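PDB 4LPS: Hydrogenase/urease nickel incorporation protein HypB from Helicobacter pylori, which is required for nickel insertion during maturation of [NiFe] hydrogenase, and for urease maturation, and has a low intrinsic GTPase activity essential for nickel insertion. Local coordinates for residues A[76-81]-A[85-90]; A[61-66]-A[131-136]; A[98-103]-A[114-119]; A[47-52]-A[226-231]. All blocks are in the same frame, centred on the assembly; numbering follows the deposited sequence. Where two conformers were deposited one is given.

Interaction 1: residues A[76-81]-A[85-90]; sequences VVEGDL and RDADRL. With MG (magnesium ion), chain C; GDP (guanosine-5'-diphosphate), chain D.
D86, in the first turn of helix 85-90, leans over E78 and D80 of strand 76-80, beside the magnesium site of the GTPase. The first atom of its side chain, CB, rests against the E78 carboxylate, 3.6 Å from OE2, and the two carboxylate planes are turned 50° apart. Because CG lies anti to the carbonyl carbon (chi1 -66°), the head of D86 points at the metal. OD2 binds magnesium at 2.6 Å, and T60 and E135 complete the protein's share of the site. The same OD2 lies 2.9 Å from OD2 of D80, a meeting of two acceptors with no hydrogen bond. D80 has Q99 as its polar partner, while water 1, close to D80, accepts from the backbone N of D86 at 3.0 Å. OD1 of D86 faces water 2, itself a magnesium ligand.

One turn on, R89 bends at chi3 to serve the nucleotide: NH2 donates almost straight to O2A of GDP (3.1 Å, 177°), and NH1 to O1A. L90 supplies the apolar floor, with CD1 3.6 Å from CG1 of V76. The short side chain of D86 suits a ligand placed directly beside the metal, and a long arginine suits a phosphate farther off. The nearby cation probably eases the close approach of the D80 and D86 oxygens.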
# COMPACT_ATOMS: atom_id res chain seq x y z
N VAL A 76 -7.33 -2.58 -8.08
CA VAL A 76 -6.19 -1.71 -7.81
C VAL A 76 -6.32 -0.33 -8.46
O VAL A 76 -6.77 -0.20 -9.60
CB VAL A 76 -4.87 -2.37 -8.27
CG1 VAL A 76 -3.68 -1.46 -8.01
CG2 VAL A 76 -4.66 -3.71 -7.57
N VAL A 77 -5.94 0.69 -7.71
CA VAL A 77 -5.71 2.01 -8.26
C VAL A 77 -4.20 2.28 -8.26
O VAL A 77 -3.56 2.27 -7.20
CB VAL A 77 -6.44 3.10 -7.46
CG1 VAL A 77 -5.90 4.47 -7.81
CG2 VAL A 77 -7.94 3.04 -7.72
N GLU A 78 -3.63 2.50 -9.44
CA GLU A 78 -2.18 2.65 -9.59
C GLU A 78 -1.79 4.10 -9.75
O GLU A 78 -2.35 4.81 -10.59
CB GLU A 78 -1.68 1.86 -10.80
CG GLU A 78 -1.43 0.38 -10.53
CD GLU A 78 -0.19 0.14 -9.70
OE1 GLU A 78 0.01 -1.01 -9.26
OE2 GLU A 78 0.59 1.10 -9.48
N GLY A 79 -0.83 4.55 -8.94
CA GLY A 79 -0.33 5.91 -9.06
C GLY A 79 1.08 5.97 -9.61
O GLY A 79 2.03 5.49 -8.99
N ASP A 80 1.22 6.56 -10.79
CA ASP A 80 2.53 6.79 -11.39
C ASP A 80 2.54 8.15 -12.07
O ASP A 80 1.48 8.73 -12.33
CB ASP A 80 2.90 5.69 -12.38
CG ASP A 80 3.36 4.42 -11.69
OD1 ASP A 80 4.41 4.45 -11.02
OD2 ASP A 80 2.67 3.38 -11.82
N LEU A 81 3.73 8.67 -12.35
CA LEU A 81 3.85 9.88 -13.14
C LEU A 81 3.39 9.64 -14.58
O LEU A 81 2.54 10.37 -15.09
CB LEU A 81 5.30 10.39 -13.13
CG LEU A 81 5.71 11.39 -12.05
CD1 LEU A 81 5.39 10.86 -10.66
CD2 LEU A 81 7.20 11.70 -12.17
N ARG A 85 2.59 0.94 -17.01
CA ARG A 85 3.43 -0.25 -16.89
C ARG A 85 3.00 -1.12 -15.71
O ARG A 85 2.87 -2.34 -15.85
CB ARG A 85 4.92 0.13 -16.77
CG ARG A 85 5.63 0.26 -18.12
CD ARG A 85 6.91 1.08 -18.05
NE ARG A 85 7.57 1.14 -19.36
CZ ARG A 85 8.84 1.48 -19.55
NH1 ARG A 85 9.61 1.79 -18.52
NH2 ARG A 85 9.34 1.50 -20.77
N ASP A 86 2.77 -0.51 -14.55
CA ASP A 86 2.34 -1.27 -13.38
C ASP A 86 0.92 -1.82 -13.56
O ASP A 86 0.65 -2.98 -13.24
CB ASP A 86 2.43 -0.43 -12.11
CG ASP A 86 3.86 -0.07 -11.75
OD1 ASP A 86 4.77 -0.84 -12.11
OD2 ASP A 86 4.07 0.98 -11.10
N ALA A 87 0.02 -0.99 -14.08
CA ALA A 87 -1.37 -1.39 -14.27
C ALA A 87 -1.48 -2.56 -15.24
O ALA A 87 -2.29 -3.47 -15.04
CB ALA A 87 -2.19 -0.21 -14.76
N ASP A 88 -0.69 -2.51 -16.31
CA ASP A 88 -0.66 -3.58 -17.30
C ASP A 88 -0.17 -4.91 -16.72
O ASP A 88 -0.74 -5.96 -17.01
CB ASP A 88 0.21 -3.19 -18.49
CG ASP A 88 -0.52 -2.29 -19.47
OD1 ASP A 88 -1.77 -2.30 -19.49
OD2 ASP A 88 0.17 -1.56 -20.23
N ARG A 89 0.90 -4.86 -15.93
CA ARG A 89 1.39 -6.05 -15.24
C ARG A 89 0.29 -6.71 -14.41
O ARG A 89 0.18 -7.93 -14.37
CB ARG A 89 2.58 -5.72 -14.35
CG ARG A 89 3.91 -5.55 -15.07
CD ARG A 89 4.94 -4.87 -14.18
NE ARG A 89 5.30 -5.70 -13.03
CZ ARG A 89 6.10 -5.32 -12.04
NH1 ARG A 89 6.36 -6.14 -11.04
NH2 ARG A 89 6.65 -4.11 -12.05
N LEU A 90 -0.50 -5.88 -13.73
CA LEU A 90 -1.56 -6.37 -12.87
C LEU A 90 -2.73 -6.94 -13.67
O LEU A 90 -3.29 -7.98 -13.31
CB LEU A 90 -2.05 -5.25 -11.95
CG LEU A 90 -1.08 -4.84 -10.84
CD1 LEU A 90 -1.62 -3.66 -10.06
CD2 LEU A 90 -0.82 -6.00 -9.90
MG MG C . 5.10 -0.39 -9.16
PB GDP D . 7.68 -1.35 -7.30
O1B GDP D . 8.33 -0.39 -8.26
O2B GDP D . 6.27 -1.64 -7.71
O3B GDP D . 7.65 -0.76 -5.91
O3A GDP D . 8.54 -2.71 -7.24
PA GDP D . 8.57 -3.79 -8.44
O1A GDP D . 7.46 -4.79 -8.27
O2A GDP D . 8.52 -3.13 -9.80
O5' GDP D . 9.97 -4.52 -8.19
C5' GDP D . 11.19 -3.93 -8.63
C4' GDP D . 12.23 -5.03 -8.78
O4' GDP D . 12.36 -5.74 -7.55
C3' GDP D . 11.80 -6.04 -9.82
O3' GDP D . 12.96 -6.42 -10.57
C2' GDP D . 11.33 -7.24 -9.03
O2' GDP D . 11.61 -8.45 -9.74
C1' GDP D . 12.17 -7.14 -7.78
N9 GDP D . 11.52 -7.74 -6.59
C8 GDP D . 10.27 -7.53 -6.13
N7 GDP D . 10.06 -8.24 -4.99
C5 GDP D . 11.20 -8.91 -4.71
C6 GDP D . 11.67 -9.84 -3.65
O6 GDP D . 10.92 -10.19 -2.72
N1 GDP D . 12.93 -10.29 -3.73
C2 GDP D . 13.76 -9.93 -4.73
N2 GDP D . 15.02 -10.43 -4.75
N3 GDP D . 13.39 -9.09 -5.72
C4 GDP D . 12.15 -8.56 -5.76
O HOH W 1 2.82 2.44 -14.13
O HOH W 2 6.76 -1.04 -10.56

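Interaction 2: residues A[61-66]-A[131-136]; sequences TMLENL and FLIIEN. With MG (magnesium ion), chain C; GDP (guanosine-5'-diphosphate), chain D.
L63 has CG anti to its carbonyl carbon (chi1 -64°) and an extended chi2, which carries both methyls off helix 61-66 to I133 and E135 on strand 131-135. On the strand, I133 sets CG2 anti to its backbone N, and E135 does the same with CG (chi1 -173°) before running on extended to the metal.

The helix follows the P-loop of this GTPase, and its first turn serves the nucleotide. T61 grips the alpha-phosphate oxygen O1A of GDP twice, with its backbone N at 2.9 Å and its hydroxyl OG1 at 2.6 Å. Behind it, L63 and I133 slide past each other in opposite directions, CD2 of L63 meeting CG2 of I133 at 3.7 Å and CD1 of I133 at 3.8 Å. A leucine, branched late, spans the gap between helix and sheet, whereas a beta-branched isoleucine suits the strand. V76, on the neighbouring strand 74-80, also packs on L63.

The other leucine methyl, CD1, lies 3.5 Å from OE2 of E135, an oxygen that also comes close to the like-charged carboxylate of E78. The glutamate is long enough to carry its second oxygen, OE1, to magnesium at 2.4 Å. T60 and D86 bind the same ion, which also takes O2B of GDP. Greasy packing thus runs straight into a charged site: the low-dielectric surroundings of L63 and I133 probably strengthen the pull between E135 and the cation.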
# COMPACT_ATOMS: atom_id res chain seq x y z
N THR A 61 5.00 -6.19 -7.63
CA THR A 61 5.29 -7.62 -7.55
C THR A 61 4.48 -8.26 -6.43
O THR A 61 3.93 -9.35 -6.60
CB THR A 61 6.79 -7.88 -7.31
OG1 THR A 61 7.55 -7.38 -8.41
CG2 THR A 61 7.05 -9.38 -7.15
N MET A 62 4.40 -7.57 -5.30
CA MET A 62 3.62 -8.05 -4.17
C MET A 62 2.15 -8.23 -4.53
O MET A 62 1.54 -9.25 -4.20
CB MET A 62 3.74 -7.09 -2.99
CG MET A 62 3.05 -7.58 -1.73
SD MET A 62 3.03 -6.31 -0.46
CE MET A 62 1.93 -5.13 -1.24
N LEU A 63 1.58 -7.24 -5.21
CA LEU A 63 0.18 -7.30 -5.63
C LEU A 63 -0.03 -8.42 -6.64
O LEU A 63 -1.06 -9.10 -6.60
CB LEU A 63 -0.27 -5.96 -6.21
CG LEU A 63 -0.27 -4.77 -5.25
CD1 LEU A 63 -0.74 -3.51 -5.94
CD2 LEU A 63 -1.16 -5.06 -4.05
N GLU A 64 0.92 -8.61 -7.55
CA GLU A 64 0.87 -9.72 -8.50
C GLU A 64 0.80 -11.06 -7.76
O GLU A 64 0.05 -11.95 -8.15
CB GLU A 64 2.09 -9.70 -9.43
CG GLU A 64 2.08 -8.62 -10.49
CD GLU A 64 3.38 -8.55 -11.27
OE1 GLU A 64 4.46 -8.62 -10.64
OE2 GLU A 64 3.34 -8.44 -12.51
N ASN A 65 1.59 -11.18 -6.70
CA ASN A 65 1.61 -12.40 -5.90
C ASN A 65 0.35 -12.57 -5.05
O ASN A 65 -0.09 -13.69 -4.80
CB ASN A 65 2.85 -12.41 -5.00
CG ASN A 65 4.13 -12.68 -5.78
OD1 ASN A 65 4.11 -13.37 -6.80
ND2 ASN A 65 5.24 -12.11 -5.32
N LEU A 66 -0.22 -11.46 -4.59
CA LEU A 66 -1.45 -11.50 -3.80
C LEU A 66 -2.64 -11.98 -4.64
O LEU A 66 -3.58 -12.59 -4.12
CB LEU A 66 -1.76 -10.13 -3.19
CG LEU A 66 -0.97 -9.73 -1.94
CD1 LEU A 66 -1.29 -8.28 -1.56
CD2 LEU A 66 -1.29 -10.67 -0.79
N PHE A 131 -11.44 -5.70 -1.15
CA PHE A 131 -10.37 -4.74 -0.94
C PHE A 131 -10.21 -3.83 -2.15
O PHE A 131 -10.30 -4.29 -3.29
CB PHE A 131 -9.04 -5.44 -0.65
CG PHE A 131 -9.05 -6.28 0.60
CD1 PHE A 131 -9.55 -7.57 0.59
CD2 PHE A 131 -8.53 -5.78 1.78
CE1 PHE A 131 -9.54 -8.35 1.75
CE2 PHE A 131 -8.51 -6.54 2.94
CZ PHE A 131 -9.02 -7.82 2.92
N LEU A 132 -9.98 -2.55 -1.89
CA LEU A 132 -9.51 -1.65 -2.93
C LEU A 132 -8.11 -1.22 -2.54
O LEU A 132 -7.90 -0.65 -1.47
CB LEU A 132 -10.44 -0.43 -3.10
CG LEU A 132 -9.89 0.69 -3.98
CD1 LEU A 132 -9.90 0.30 -5.44
CD2 LEU A 132 -10.69 1.97 -3.78
N ILE A 133 -7.16 -1.51 -3.41
CA ILE A 133 -5.76 -1.28 -3.09
C ILE A 133 -5.18 -0.13 -3.89
O ILE A 133 -5.23 -0.12 -5.12
CB ILE A 133 -4.92 -2.56 -3.32
CG1 ILE A 133 -5.39 -3.67 -2.37
CG2 ILE A 133 -3.44 -2.28 -3.12
CD1 ILE A 133 -4.55 -4.94 -2.42
N ILE A 134 -4.66 0.85 -3.17
CA ILE A 134 -3.99 1.99 -3.77
C ILE A 134 -2.48 1.79 -3.73
O ILE A 134 -1.89 1.69 -2.65
CB ILE A 134 -4.36 3.31 -3.05
CG1 ILE A 134 -5.87 3.55 -3.11
CG2 ILE A 134 -3.61 4.49 -3.64
CD1 ILE A 134 -6.36 4.64 -2.19
N GLU A 135 -1.86 1.68 -4.90
CA GLU A 135 -0.40 1.70 -4.97
C GLU A 135 0.06 3.11 -5.27
O GLU A 135 -0.10 3.61 -6.39
CB GLU A 135 0.14 0.70 -6.00
CG GLU A 135 1.66 0.59 -5.94
CD GLU A 135 2.26 -0.27 -7.03
OE1 GLU A 135 3.29 0.13 -7.61
OE2 GLU A 135 1.72 -1.36 -7.31
N ASN A 136 0.63 3.76 -4.26
CA ASN A 136 1.02 5.15 -4.38
C ASN A 136 2.26 5.35 -5.24
O ASN A 136 2.98 4.40 -5.55
CB ASN A 136 1.25 5.75 -2.99
CG ASN A 136 0.70 7.15 -2.86
OD1 ASN A 136 0.95 8.01 -3.70
ND2 ASN A 136 -0.08 7.38 -1.80
MG MG C . 5.10 -0.39 -9.16
PB GDP D . 7.68 -1.35 -7.30
O1B GDP D . 8.33 -0.39 -8.26
O2B GDP D . 6.27 -1.64 -7.71
O3B GDP D . 7.65 -0.76 -5.91
O3A GDP D . 8.54 -2.71 -7.24
PA GDP D . 8.57 -3.79 -8.44
O1A GDP D . 7.46 -4.79 -8.27
O2A GDP D . 8.52 -3.13 -9.80
O5' GDP D . 9.97 -4.52 -8.19
C5' GDP D . 11.19 -3.93 -8.63
C4' GDP D . 12.23 -5.03 -8.78
O4' GDP D . 12.36 -5.74 -7.55
C3' GDP D . 11.80 -6.04 -9.82
O3' GDP D . 12.96 -6.42 -10.57
C2' GDP D . 11.33 -7.24 -9.03
O2' GDP D . 11.61 -8.45 -9.74
C1' GDP D . 12.17 -7.14 -7.78
N9 GDP D . 11.52 -7.74 -6.59
C8 GDP D . 10.27 -7.53 -6.13
N7 GDP D . 10.06 -8.24 -4.99
C5 GDP D . 11.20 -8.91 -4.71
C6 GDP D . 11.67 -9.84 -3.65
O6 GDP D . 10.92 -10.19 -2.72
N1 GDP D . 12.93 -10.29 -3.73
C2 GDP D . 13.76 -9.93 -4.73
N2 GDP D . 15.02 -10.43 -4.75
N3 GDP D . 13.39 -9.09 -5.72
C4 GDP D . 12.15 -8.56 -5.76
O HOH W 2 6.76 -1.04 -10.56

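Interaction 3: residues A[98-103]-A[114-119]; sequences HQITTG and EGAFDL
Strand 98-101 passes close beneath helix 114-119, the CA atoms of H98 and A116 lying 6.2 Å apart. The helix belongs to a beta-alpha-beta crossover of the parallel sheet, carrying the chain from edge strand 97-101 to strand 131-135 over the intervening strand 74-80.

So close an approach needs a small residue on the helix, and A116 provides it: its CB points down at the strand and meets V77 of strand 74-80 as well as I100. I100 starts out aslant, but with CG1 anti to the carbonyl carbon (chi1 -60°) its longer branch swings under the helix, where it also touches M112. A beta-branched residue is at home in this extended backbone, and its ethyl arm does the reaching.

Toward the surface, L119 drops a methyl over one face of the H98 imidazole, off centre toward the edge of the ring, and the two side chains cross at about a right angle. H98 was deposited in two conformers, so this methyl-to-ring contact belongs to one of them and is tentative. In this conformer the ring's polar end turns to E123, whose carboxylate is hydrogen-bonded to NE2. Away from the strand, the helix is tied to helix 29-43 by salt bridges from E114 to K33 and from D118 to R40.

Nothing polar joins the two segments. The aliphatic contact between them brings CG1 of I100 to 4.2 Å from CB of A116.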
# COMPACT_ATOMS: atom_id res chain seq x y z
N HIS A 98 -6.61 0.28 -12.50
CA HIS A 98 -6.63 1.48 -13.31
C HIS A 98 -5.52 2.43 -12.91
O HIS A 98 -5.30 2.69 -11.73
CB HIS A 98 -7.99 2.16 -13.24
CG HIS A 98 -8.95 1.68 -14.28
ND1 HIS A 98 -8.89 2.09 -15.60
CD2 HIS A 98 -9.99 0.82 -14.21
CE1 HIS A 98 -9.85 1.50 -16.28
NE2 HIS A 98 -10.53 0.73 -15.47
N GLN A 99 -4.81 2.93 -13.92
CA GLN A 99 -3.64 3.76 -13.71
C GLN A 99 -4.03 5.23 -13.54
O GLN A 99 -4.78 5.77 -14.35
CB GLN A 99 -2.68 3.58 -14.88
CG GLN A 99 -1.40 4.38 -14.79
CD GLN A 99 -0.40 3.72 -13.87
OE1 GLN A 99 -0.02 2.56 -14.07
NE2 GLN A 99 0.04 4.45 -12.86
N ILE A 100 -3.52 5.85 -12.50
CA ILE A 100 -3.58 7.30 -12.38
C ILE A 100 -2.25 7.87 -12.82
O ILE A 100 -1.21 7.53 -12.25
CB ILE A 100 -3.89 7.78 -10.95
CG1 ILE A 100 -5.23 7.24 -10.46
CG2 ILE A 100 -3.89 9.29 -10.88
CD1 ILE A 100 -5.60 7.72 -9.07
N THR A 101 -2.25 8.70 -13.86
CA THR A 101 -1.02 9.34 -14.28
C THR A 101 -1.03 10.74 -13.69
O THR A 101 -1.82 11.60 -14.09
CB THR A 101 -0.87 9.39 -15.81
OG1 THR A 101 -2.07 9.89 -16.41
CG2 THR A 101 -0.59 7.99 -16.35
N THR A 102 -0.12 10.96 -12.74
CA THR A 102 -0.03 12.23 -12.03
C THR A 102 0.70 13.27 -12.86
O THR A 102 0.59 14.47 -12.61
CB THR A 102 0.69 12.06 -10.68
OG1 THR A 102 2.07 11.72 -10.92
CG2 THR A 102 0.04 10.94 -9.87
N GLY A 103 1.44 12.81 -13.85
CA GLY A 103 2.22 13.69 -14.70
C GLY A 103 3.49 14.16 -14.03
O GLY A 103 4.58 13.69 -14.35
N GLU A 114 -10.96 9.61 -7.03
CA GLU A 114 -12.38 9.64 -7.38
C GLU A 114 -12.63 9.15 -8.80
O GLU A 114 -13.53 8.34 -9.03
CB GLU A 114 -12.94 11.06 -7.24
CG GLU A 114 -14.40 11.18 -7.63
CD GLU A 114 -14.95 12.59 -7.46
OE1 GLU A 114 -16.09 12.84 -7.91
OE2 GLU A 114 -14.24 13.44 -6.88
N GLY A 115 -11.83 9.64 -9.74
CA GLY A 115 -11.95 9.26 -11.14
C GLY A 115 -11.75 7.78 -11.35
O GLY A 115 -12.54 7.13 -12.03
N ALA A 116 -10.68 7.25 -10.77
CA ALA A 116 -10.38 5.82 -10.88
C ALA A 116 -11.45 4.98 -10.19
O ALA A 116 -11.84 3.93 -10.69
CB ALA A 116 -9.01 5.53 -10.27
N PHE A 117 -11.93 5.47 -9.05
CA PHE A 117 -13.00 4.82 -8.30
C PHE A 117 -14.27 4.69 -9.14
O PHE A 117 -14.89 3.63 -9.17
CB PHE A 117 -13.28 5.62 -7.02
CG PHE A 117 -14.21 4.94 -6.05
CD1 PHE A 117 -15.57 5.19 -6.07
CD2 PHE A 117 -13.71 4.07 -5.09
CE1 PHE A 117 -16.43 4.58 -5.17
CE2 PHE A 117 -14.56 3.46 -4.18
CZ PHE A 117 -15.92 3.71 -4.22
N ASP A 118 -14.66 5.78 -9.79
CA ASP A 118 -15.86 5.79 -10.62
C ASP A 118 -15.77 4.78 -11.78
O ASP A 118 -16.74 4.08 -12.07
CB ASP A 118 -16.12 7.19 -11.17
CG ASP A 118 -16.59 8.16 -10.10
OD1 ASP A 118 -16.92 7.69 -8.99
OD2 ASP A 118 -16.62 9.38 -10.36
N LEU A 119 -14.62 4.73 -12.43
CA LEU A 119 -14.39 3.77 -13.51
C LEU A 119 -14.50 2.33 -13.01
O LEU A 119 -15.20 1.51 -13.61
CB LEU A 119 -13.02 3.98 -14.16
CG LEU A 119 -12.76 5.26 -14.94
CD1 LEU A 119 -11.30 5.33 -15.35
CD2 LEU A 119 -13.64 5.34 -16.17

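Interaction 4: residues A[47-52]-A[226-231]; sequences YVLNFM and NFLLEK
L49 and L228 make the apolar part of this contact, between strand 47-52 in the interior of the parallel sheet and helix 226-231 near the C-terminal end of the chain. A single methyl of the strand residue, CD1 of L49, fits between both branches of the helix residue, 3.6 Å from CD1 and 3.7 Å from CD2 of L228. L228 leaves the helix obliquely, and its extended chain brings the fork to the sheet; the late branching of leucine lets each chain reach across the gap and present a methyl. M152 of the adjoining strand packs against L49, and F224 of the same helix against F51, extending this greasy layer.

Mixed aromatic and polar packing forms the second part. Y47 has CG anti to its backbone N (chi1 -161°), which lifts the ring to the last residue of the helical segment. There the backbone O of K231 lies 3.6 Å from CZ, set obliquely to the ring, and CB of K231 is 3.6 Å from the tyrosine OH. These are contacts without a hydrogen bond; the hydroxyl bonds instead to the backbone O of Y236, beyond the helix.

Charge is kept out of the interface. K231 offers its CB to Y47 but bends at chi2, and NZ ends in a weak, long ion pair with E234. CG of the same lysine lies over one face of the F227 ring, off centre, toward the rim. The chemistry implies a boundary where the strand offers an aromatic ring and a leucine methyl to aliphatic carbon on the helix, while the lysine's charged end leads away from the strand.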
# COMPACT_ATOMS: atom_id res chain seq x y z
N TYR A 47 -12.65 -2.48 1.92
CA TYR A 47 -11.55 -2.24 2.84
C TYR A 47 -10.37 -1.72 2.03
O TYR A 47 -9.83 -2.42 1.18
CB TYR A 47 -11.17 -3.51 3.61
CG TYR A 47 -10.37 -3.24 4.87
CD1 TYR A 47 -10.99 -2.77 6.01
CD2 TYR A 47 -9.00 -3.47 4.91
CE1 TYR A 47 -10.28 -2.52 7.16
CE2 TYR A 47 -8.27 -3.22 6.06
CZ TYR A 47 -8.92 -2.75 7.18
OH TYR A 47 -8.20 -2.50 8.33
N VAL A 48 -9.99 -0.47 2.29
CA VAL A 48 -9.04 0.22 1.42
C VAL A 48 -7.63 0.28 2.00
O VAL A 48 -7.43 0.68 3.15
CB VAL A 48 -9.53 1.64 1.10
CG1 VAL A 48 -8.57 2.35 0.18
CG2 VAL A 48 -10.91 1.58 0.48
N LEU A 49 -6.66 -0.14 1.19
CA LEU A 49 -5.26 -0.15 1.60
C LEU A 49 -4.45 0.82 0.74
O LEU A 49 -4.65 0.92 -0.47
CB LEU A 49 -4.66 -1.56 1.49
CG LEU A 49 -5.45 -2.69 2.15
CD1 LEU A 49 -4.82 -4.04 1.84
CD2 LEU A 49 -5.53 -2.48 3.65
N ASN A 50 -3.56 1.56 1.39
CA ASN A 50 -2.67 2.50 0.71
C ASN A 50 -1.21 2.09 0.90
O ASN A 50 -0.66 2.22 1.99
CB ASN A 50 -2.91 3.92 1.23
CG ASN A 50 -1.91 4.92 0.70
OD1 ASN A 50 -1.46 4.82 -0.45
ND2 ASN A 50 -1.54 5.89 1.53
N PHE A 51 -0.60 1.59 -0.17
CA PHE A 51 0.78 1.12 -0.10
C PHE A 51 1.77 2.19 -0.55
O PHE A 51 1.68 2.71 -1.66
CB PHE A 51 0.96 -0.14 -0.94
CG PHE A 51 0.39 -1.37 -0.30
CD1 PHE A 51 1.11 -2.08 0.66
CD2 PHE A 51 -0.88 -1.83 -0.64
CE1 PHE A 51 0.58 -3.22 1.25
CE2 PHE A 51 -1.41 -2.96 -0.05
CZ PHE A 51 -0.68 -3.66 0.89
N MET A 52 2.72 2.51 0.32
CA MET A 52 3.72 3.52 0.04
C MET A 52 5.13 2.95 0.20
O MET A 52 5.36 2.10 1.05
CB MET A 52 3.52 4.72 0.97
CG MET A 52 2.26 5.51 0.65
SD MET A 52 1.88 6.72 1.92
CE MET A 52 1.59 5.64 3.32
N ASN A 226 -3.46 -13.10 5.22
CA ASN A 226 -4.34 -13.45 6.32
C ASN A 226 -4.45 -12.31 7.32
O ASN A 226 -5.51 -12.09 7.92
CB ASN A 226 -3.86 -14.72 7.03
CG ASN A 226 -4.12 -15.97 6.23
OD1 ASN A 226 -5.06 -16.03 5.44
ND2 ASN A 226 -3.29 -16.99 6.44
N PHE A 227 -3.35 -11.58 7.49
CA PHE A 227 -3.33 -10.37 8.30
C PHE A 227 -4.32 -9.34 7.78
O PHE A 227 -5.09 -8.76 8.56
CB PHE A 227 -1.91 -9.79 8.32
CG PHE A 227 -1.83 -8.40 8.87
CD1 PHE A 227 -1.92 -8.17 10.24
CD2 PHE A 227 -1.63 -7.31 8.03
CE1 PHE A 227 -1.84 -6.89 10.75
CE2 PHE A 227 -1.54 -6.03 8.53
CZ PHE A 227 -1.65 -5.82 9.89
N LEU A 228 -4.31 -9.13 6.47
CA LEU A 228 -5.22 -8.18 5.85
C LEU A 228 -6.67 -8.62 6.00
O LEU A 228 -7.56 -7.79 6.24
CB LEU A 228 -4.88 -8.01 4.37
CG LEU A 228 -3.54 -7.34 4.05
CD1 LEU A 228 -3.35 -7.21 2.55
CD2 LEU A 228 -3.44 -5.98 4.71
N LEU A 229 -6.91 -9.92 5.85
CA LEU A 229 -8.24 -10.49 5.98
C LEU A 229 -8.79 -10.27 7.38
O LEU A 229 -9.98 -9.97 7.55
CB LEU A 229 -8.22 -11.99 5.65
CG LEU A 229 -8.18 -12.39 4.17
CD1 LEU A 229 -8.24 -13.90 4.03
CD2 LEU A 229 -9.31 -11.73 3.41
N GLU A 230 -7.93 -10.43 8.38
CA GLU A 230 -8.35 -10.25 9.76
C GLU A 230 -8.60 -8.77 10.06
O GLU A 230 -9.50 -8.43 10.83
CB GLU A 230 -7.30 -10.82 10.72
CG GLU A 230 -7.47 -10.41 12.17
CD GLU A 230 -8.75 -10.94 12.79
OE1 GLU A 230 -9.34 -11.90 12.24
OE2 GLU A 230 -9.18 -10.40 13.84
N LYS A 231 -7.80 -7.90 9.45
CA LYS A 231 -7.96 -6.46 9.64
C LYS A 231 -9.30 -5.99 9.08
O LYS A 231 -9.97 -5.16 9.70
CB LYS A 231 -6.80 -5.70 9.00
CG LYS A 231 -5.58 -5.64 9.92
CD LYS A 231 -5.97 -4.95 11.23
CE LYS A 231 -4.84 -4.98 12.24
NZ LYS A 231 -4.89 -6.25 13.03

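All four contacts lay a helix on one parallel sheet, but on different faces and at different depths. Interactions 1, 2 and 4 are buried and place their helices on one face; interaction 3, only partly buried, puts its helix on the other face, at an edge strand. Strand 131-135 of interaction 2 lies between strand 74-80 of interaction 1 and strand 47-52 of interaction 4, and strand 74-80 also borders strand 97-101 of interaction 3. Interactions 1 and 2 share magnesium, GDP and a water, and in both, acidic groups lie beside a leucine. Interactions 3 and 4, away from the nucleotide, rely mainly on carbon-to-carbon packing.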